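Local coordinates for GrpU microcompartment shell protein (Pectobacterium wasabiae, PDB 4OLP) that forms part of the shell of a glycyl-radical-type bacterial microcompartment, linked to propanediol, and probably binds an iron-sulfur cluster for electron transport, at residues L39-P43 with I73-A77. Residues are numbered along the deposited sequence; the frame is centred on the assembly and turned at random.
Sequences LIMLP and ITTLA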
# COMPACT_ATOMS: atom_id res chain seq x y z
N LEU B 39 1.60 -14.99 -17.63
CA LEU B 39 1.48 -14.03 -16.56
C LEU B 39 2.88 -13.71 -16.15
O LEU B 39 3.65 -14.60 -15.83
CB LEU B 39 0.72 -14.63 -15.38
CG LEU B 39 -0.71 -15.04 -15.71
CD1 LEU B 39 -1.33 -15.80 -14.55
CD2 LEU B 39 -1.55 -13.82 -16.05
N ILE B 40 3.20 -12.42 -16.12
CA ILE B 40 4.53 -12.00 -15.73
C ILE B 40 4.45 -10.70 -14.93
O ILE B 40 3.65 -9.81 -15.24
CB ILE B 40 5.45 -11.88 -16.95
CG1 ILE B 40 6.84 -11.39 -16.54
CG2 ILE B 40 4.83 -10.98 -18.01
CD1 ILE B 40 7.95 -11.88 -17.46
N MET B 41 5.25 -10.62 -13.87
CA MET B 41 5.27 -9.43 -13.01
C MET B 41 6.37 -8.48 -13.44
O MET B 41 7.53 -8.87 -13.54
CB MET B 41 5.41 -9.84 -11.56
CG MET B 41 4.08 -10.28 -11.00
SD MET B 41 4.05 -10.37 -9.21
CE MET B 41 5.46 -11.43 -8.88
N LEU B 42 5.98 -7.25 -13.74
CA LEU B 42 6.88 -6.29 -14.37
C LEU B 42 6.78 -4.93 -13.71
O LEU B 42 5.69 -4.57 -13.24
CB LEU B 42 6.51 -6.11 -15.83
CG LEU B 42 6.83 -7.26 -16.78
CD1 LEU B 42 6.10 -7.08 -18.12
CD2 LEU B 42 8.33 -7.37 -17.00
N PRO B 43 7.91 -4.18 -13.68
CA PRO B 43 7.83 -2.76 -13.31
C PRO B 43 7.01 -2.02 -14.36
O PRO B 43 6.87 -2.51 -15.49
CB PRO B 43 9.29 -2.28 -13.33
CG PRO B 43 10.14 -3.51 -13.41
CD PRO B 43 9.29 -4.57 -14.04
N ILE B 73 5.59 -2.60 -9.09
CA ILE B 73 5.72 -3.82 -9.87
C ILE B 73 4.34 -4.51 -9.94
O ILE B 73 3.84 -4.95 -8.91
CB ILE B 73 6.78 -4.76 -9.23
CG1 ILE B 73 8.13 -4.03 -9.05
CG2 ILE B 73 6.97 -6.02 -10.07
CD1 ILE B 73 8.77 -4.22 -7.69
N THR B 74 3.72 -4.57 -11.11
CA THR B 74 2.34 -5.14 -11.27
C THR B 74 2.37 -6.33 -12.25
O THR B 74 3.48 -6.79 -12.57
CB THR B 74 1.29 -4.05 -11.67
OG1 THR B 74 -0.01 -4.63 -11.78
CG2 THR B 74 1.66 -3.36 -12.98
N THR B 75 1.20 -6.82 -12.70
CA THR B 75 1.13 -8.02 -13.55
C THR B 75 0.54 -7.79 -14.94
O THR B 75 -0.49 -7.13 -15.09
CB THR B 75 0.32 -9.13 -12.88
OG1 THR B 75 0.85 -9.33 -11.57
CG2 THR B 75 0.42 -10.45 -13.64
N LEU B 76 1.24 -8.32 -15.94
CA LEU B 76 0.79 -8.29 -17.31
C LEU B 76 0.31 -9.68 -17.65
O LEU B 76 0.93 -10.68 -17.23
CB LEU B 76 1.94 -7.92 -18.25
CG LEU B 76 1.65 -7.85 -19.76
CD1 LEU B 76 0.68 -6.75 -20.15
CD2 LEU B 76 2.98 -7.67 -20.49
N ALA B 77 -0.80 -9.74 -18.37
CA ALA B 77 -1.35 -11.00 -18.82
C ALA B 77 -1.32 -10.96 -20.32
O ALA B 77 -1.69 -9.95 -20.89
CB ALA B 77 -2.77 -11.18 -18.30
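Ile40 and Leu76 are joined through their backbones by two almost straight hydrogen bonds, Ile40 N to Leu76 O at 3.1 Å and Leu76 N to Ile40 O at 2.9 Å. The second hydrogen-bonded pair, Leu42 with Thr74, is closed by Leu42 N to Thr74 O (2.8 Å) and by a more bent bond from Thr74 N to Leu42 O. On the face bearing Ile40, Leu42, Thr74 and Leu76, the slanting side chains of Leu42 and Leu76 bring CD1 and CD2 together at 4.0 Å: Leu76 CG lies opposite its backbone N (chi1 179°), Leu42 CG opposite its carbonyl carbon (chi1 -72°). Leu76 also packs on Leu47 and Ala51; Ile40, Leu42 and Leu76 are all buried. On the other face Leu39 CD2 rests on Ala77 CB (3.7 Å), while Met41 CG passes beside Thr75 OG1 before its chain leads away; a second subunit packs here through its Tyr48, Pro45 and Val44. Packing loosens where strand 36-42 ends and strand 74-80 begins, at partly exposed Thr74 and exposed Ile73, next to unmodelled residues 67-72. The strands are the central pair of a four-stranded antiparallel sheet, with helices 44-56 and 82-92 on the face of Ile40 and Leu76, as in the alpha+beta fold of BMC-domain shell proteins.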